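PDB 5MQR: beta-L-arabinobiosidase from Bacteroides thetaiotaomicron, which probably hydrolyses glycosidic bonds of plant pectin as a beta-L-arabinobiosidase and may also have exo-alpha-sialidase activity. Local coordinates for residues Phe491-Glu494 against Asn495-Cys499; Glu503-Pro506 against Asp507-Arg511. One frame throughout, in Å; residues are numbered along the deposited sequence.

Contacts 1 and 2 close two successive beta hairpins that share strand 498-504, a compact example of how meandering strands are joined. Contact 1 closes the turn between strands 487-492 and 498-504; the chain then runs along the second of these and turns back through contact 2 into strand 509-513. The two turns therefore sit at the two ends of strand 498-504, in series along the chain, with their centres about 22 Å apart and no direct touch between them. All three strands are antiparallel neighbours in one mixed sheet, within the sialidase-like CBM domain. The turn of contact 1 helps bind sodium together with Gln44, whereas contact 2 lies farther from the centre of the chain.

Contact 1: residues Phe491-Glu494 against Asn495-Cys499; sequences FLDE and NSIAC. With NA (sodium ion), chain I.
Asp493 OD1 accepts two backbone N-H groups, from Asn495 N at 2.9 Å and Ile497 N at 2.9 Å, which approach from opposite faces of the carboxylate plane. With CG set between the backbone N and the carbonyl carbon (chi1 83°), the carboxylate folds back over its own turn, alongside the Ile497 side chain. The bond to Asn495 N makes this an Asx turn, overlapping a type I beta turn from Asp493 to Ser496. The other oxygen, Asp493 OD2, is joined to Asn495 ND2 through a water.

At the apex, sodium is bound by Glu494 O and Asn495 OD1, each 2.5 Å from the ion; three waters and Gln44 O complete the set. Ser496 OG is hydrogen-bonded to Asp42 and accepts from a water that also makes a weak bond to Glu494 O. Farther along the hairpin, Asp493 N donates to Ile497 O at 2.9 Å, and Cys499 N to Phe491 O. Leu492 CD2 rests 3.5 Å from Ala498 CB. The carboxylate lies in the second shell of the sodium site and, through Asn495 N and the water-linked ND2, probably helps to position the metal-binding Asn495 side chain and Glu494 carbonyl.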
loop_
_atom_site.group_PDB
_atom_site.type_symbol
_atom_site.label_atom_id
_atom_site.label_comp_id
_atom_site.label_asym_id
_atom_site.label_seq_id
_atom_site.Cartn_x
_atom_site.Cartn_y
_atom_site.Cartn_z
ATOM N N PHE A 491 0.051 20.699 12.168
ATOM C CA PHE A 491 0.655 19.995 11.038
ATOM C C PHE A 491 1.761 19.122 11.609
ATOM O O PHE A 491 2.710 19.639 12.168
ATOM C CB PHE A 491 1.178 21.012 10.045
ATOM C CG PHE A 491 0.123 21.966 9.573
ATOM C CD1 PHE A 491 -0.171 23.116 10.306
ATOM C CD2 PHE A 491 -0.622 21.688 8.438
ATOM C CE1 PHE A 491 -1.164 23.992 9.883
ATOM C CE2 PHE A 491 -1.607 22.555 8.010
ATOM C CZ PHE A 491 -1.881 23.709 8.729
ATOM N N LEU A 492 1.604 17.811 11.488
ATOM C CA LEU A 492 2.439 16.847 12.213
ATOM C C LEU A 492 3.298 15.964 11.314
ATOM O O LEU A 492 2.872 15.557 10.246
ATOM C CB LEU A 492 1.601 15.885 13.038
ATOM C CG LEU A 492 0.645 16.311 14.128
ATOM C CD1 LEU A 492 0.192 15.081 14.906
ATOM C CD2 LEU A 492 1.287 17.309 15.060
ATOM N N ASP A 493 4.487 15.629 11.810
ATOM C CA ASP A 493 5.291 14.568 11.243
ATOM C C ASP A 493 4.931 13.205 11.875
ATOM O O ASP A 493 3.978 13.054 12.659
ATOM C CB ASP A 493 6.798 14.946 11.274
ATOM C CG ASP A 493 7.504 14.660 12.617
ATOM O OD1 ASP A 493 6.852 14.288 13.628
ATOM O OD2 ASP A 493 8.753 14.801 12.645
ATOM N N GLU A 494 5.669 12.203 11.458
ATOM C CA GLU A 494 5.436 10.814 11.873
ATOM C C GLU A 494 5.810 10.550 13.321
ATOM O O GLU A 494 5.525 9.472 13.799
ATOM C CB GLU A 494 6.233 9.850 10.978
ATOM C CG GLU A 494 7.727 10.205 10.927
ATOM C CD GLU A 494 8.620 9.159 10.300
ATOM O OE1 GLU A 494 8.180 7.994 10.070
ATOM O OE2 GLU A 494 9.794 9.536 10.067
ATOM N N ASN A 495 6.498 11.483 13.992
ATOM C CA ASN A 495 6.787 11.358 15.414
ATOM C C ASN A 495 5.992 12.315 16.302
ATOM O O ASN A 495 6.408 12.617 17.435
ATOM C CB ASN A 495 8.294 11.502 15.631
ATOM C CG ASN A 495 9.082 10.372 14.970
ATOM O OD1 ASN A 495 8.697 9.192 15.000
ATOM N ND2 ASN A 495 10.139 10.733 14.330
ATOM N N SER A 496 4.852 12.772 15.778
ATOM C CA SER A 496 3.988 13.737 16.442
ATOM C C SER A 496 4.660 15.067 16.757
ATOM O O SER A 496 4.244 15.750 17.681
ATOM C CB SER A 496 3.382 13.126 17.724
ATOM O OG SER A 496 2.859 11.812 17.487
ATOM N N ILE A 497 5.693 15.446 16.011
ATOM C CA ILE A 497 6.217 16.802 16.112
ATOM C C ILE A 497 5.277 17.673 15.282
ATOM O O ILE A 497 5.021 17.378 14.108
ATOM C CB ILE A 497 7.661 16.957 15.579
ATOM C CG1 ILE A 497 8.626 15.947 16.219
ATOM C CG2 ILE A 497 8.133 18.393 15.770
ATOM C CD1 ILE A 497 8.459 15.829 17.712
ATOM N N ALA A 498 4.730 18.714 15.909
ATOM C CA ALA A 498 3.942 19.706 15.184
ATOM C C ALA A 498 4.918 20.786 14.767
ATOM O O ALA A 498 5.603 21.395 15.621
ATOM C CB ALA A 498 2.828 20.294 16.054
ATOM N N CYS A 499 4.994 21.025 13.462
ATOM C CA CYS A 499 5.843 22.097 12.965
ATOM C C CYS A 499 5.200 23.483 13.069
ATOM O O CYS A 499 5.887 24.511 13.158
ATOM C CB CYS A 499 6.280 21.791 11.523
ATOM S SG CYS A 499 4.943 21.699 10.341
HETATM NA NA NA I . 6.728 7.587 14.839
HETATM O O HOH W 1 10.527 13.393 13.996
HETATM O O HOH W 2 3.273 10.287 15.384
HETATM O O HOH W 3 8.004 6.410 16.354
HETATM O O HOH W 4 5.289 6.376 13.924
HETATM O O HOH W 5 8.708 6.990 13.390
#

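Contact 2: residues Glu503-Pro506 against Asp507-Arg511; sequences ELTP and DGIFR
Glu503 and Arg511 face each other as a hydrogen-bonded antiparallel pair, their side chains running side by side to a salt bridge. Arg511 grips a single oxygen side-on: NE and NH2 each lie 2.7 Å from Glu503 OE1, which sits in the guanidinium plane, while the carboxylate is turned 33° from it. NH2 uses the syn lone pair of this oxygen; NE meets it nearly along the C-O axis. Glu503 OE2 bonds to Gln488 and to a water, and Phe518 adds a cation-pi contact to Arg511.

Packing is tight on the face of Leu504 and Phe510, where both side chains are buried and Leu504 CD2 reaches Phe510 CD1 at 3.5 Å. On the arginine's face, Thr505 CG2 comes within 3.5 Å of Arg511 NE, the two side chains crossing at about a right angle. The solvent side is the corner of the type I turn, where Pro506 and Asp507 are exposed between the buried Thr505 and Gly508. Here polar bonds do the holding: with OG1 between the backbone N and the carbonyl carbon (chi1 67°), Thr505 OG1 donates to Asp507 OD1 at 2.6 Å and accepts from Ile509 N at 3.0 Å. Gly508 takes a positive phi of 81°, which favours glycine.

A methionine in place of Arg511 would probably leave Glu503 OE1 without its two N-H donors and charged mate, and Phe518 without its cation-pi partner. One salt bridge across the strands and a threonine hydroxyl that both donates and accepts at the turn thus give this hairpin polar ties from its paired strands to its exposed corner.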
loop_
_atom_site.group_PDB
_atom_site.type_symbol
_atom_site.label_atom_id
_atom_site.label_comp_id
_atom_site.label_asym_id
_atom_site.label_seq_id
_atom_site.Cartn_x
_atom_site.Cartn_y
_atom_site.Cartn_z
ATOM N N GLU A 503 -4.824 28.527 15.615
ATOM C CA GLU A 503 -5.756 28.489 16.753
ATOM C C GLU A 503 -6.909 29.440 16.542
ATOM O O GLU A 503 -6.664 30.577 16.182
ATOM C CB GLU A 503 -5.057 28.934 18.051
ATOM C CG GLU A 503 -4.850 27.850 19.079
ATOM C CD GLU A 503 -4.042 28.306 20.299
ATOM O OE1 GLU A 503 -4.097 29.505 20.634
ATOM O OE2 GLU A 503 -3.356 27.450 20.927
ATOM N N LEU A 504 -8.138 28.987 16.779
ATOM C CA LEU A 504 -9.243 29.903 16.988
ATOM C C LEU A 504 -9.378 30.025 18.494
ATOM O O LEU A 504 -9.595 29.039 19.155
ATOM C CB LEU A 504 -10.528 29.369 16.360
ATOM C CG LEU A 504 -10.580 29.308 14.829
ATOM C CD1 LEU A 504 -11.844 28.593 14.405
ATOM C CD2 LEU A 504 -10.514 30.673 14.172
ATOM N N THR A 505 -9.199 31.213 19.038
ATOM C CA THR A 505 -9.150 31.432 20.492
ATOM C C THR A 505 -10.515 31.839 21.043
ATOM O O THR A 505 -11.380 32.336 20.294
ATOM C CB THR A 505 -8.156 32.563 20.881
ATOM O OG1 THR A 505 -8.629 33.829 20.397
ATOM C CG2 THR A 505 -6.771 32.301 20.299
ATOM N N PRO A 506 -10.709 31.660 22.362
ATOM C CA PRO A 506 -11.970 32.103 22.978
ATOM C C PRO A 506 -12.145 33.610 23.101
ATOM O O PRO A 506 -13.212 34.026 23.499
ATOM C CB PRO A 506 -11.949 31.432 24.359
ATOM C CG PRO A 506 -10.521 31.115 24.634
ATOM C CD PRO A 506 -9.848 30.915 23.312
ATOM N N ASP A 507 -11.133 34.419 22.775
ATOM C CA ASP A 507 -11.326 35.885 22.604
ATOM C C ASP A 507 -11.409 36.363 21.142
ATOM O O ASP A 507 -11.185 37.532 20.853
ATOM C CB ASP A 507 -10.312 36.718 23.429
ATOM C CG ASP A 507 -8.860 36.313 23.219
ATOM O OD1 ASP A 507 -8.495 35.643 22.219
ATOM O OD2 ASP A 507 -8.055 36.675 24.096
ATOM N N GLY A 508 -11.772 35.460 20.234
ATOM C CA GLY A 508 -12.130 35.836 18.879
ATOM C C GLY A 508 -10.961 36.064 17.935
ATOM O O GLY A 508 -11.117 36.766 16.939
ATOM N N ILE A 509 -9.804 35.473 18.227
ATOM C CA ILE A 509 -8.607 35.694 17.418
ATOM C C ILE A 509 -8.238 34.397 16.667
ATOM O O ILE A 509 -8.309 33.302 17.215
ATOM C CB ILE A 509 -7.434 36.216 18.283
ATOM C CG1 ILE A 509 -7.777 37.586 18.884
ATOM C CG2 ILE A 509 -6.159 36.333 17.458
ATOM C CD1 ILE A 509 -6.834 38.049 19.988
ATOM N N PHE A 510 -7.878 34.532 15.394
ATOM C CA PHE A 510 -7.315 33.440 14.614
ATOM C C PHE A 510 -5.829 33.726 14.619
ATOM O O PHE A 510 -5.397 34.769 14.108
ATOM C CB PHE A 510 -7.915 33.457 13.199
ATOM C CG PHE A 510 -7.502 32.304 12.312
ATOM C CD1 PHE A 510 -7.336 31.012 12.804
ATOM C CD2 PHE A 510 -7.315 32.519 10.949
ATOM C CE1 PHE A 510 -6.974 29.962 11.953
ATOM C CE2 PHE A 510 -6.935 31.479 10.100
ATOM C CZ PHE A 510 -6.780 30.192 10.604
ATOM N N ARG A 511 -5.044 32.857 15.249
ATOM C CA ARG A 511 -3.607 33.125 15.427
ATOM C C ARG A 511 -2.726 31.934 15.114
ATOM O O ARG A 511 -3.188 30.791 15.099
ATOM C CB ARG A 511 -3.324 33.601 16.845
ATOM C CG ARG A 511 -3.622 32.572 17.934
ATOM C CD ARG A 511 -3.335 33.132 19.338
ATOM N NE ARG A 511 -3.317 32.060 20.352
ATOM C CZ ARG A 511 -2.877 32.186 21.607
ATOM N NH1 ARG A 511 -2.398 33.350 22.066
ATOM N NH2 ARG A 511 -2.922 31.134 22.417
HETATM O O HOH W 6 -3.367 27.963 23.450
#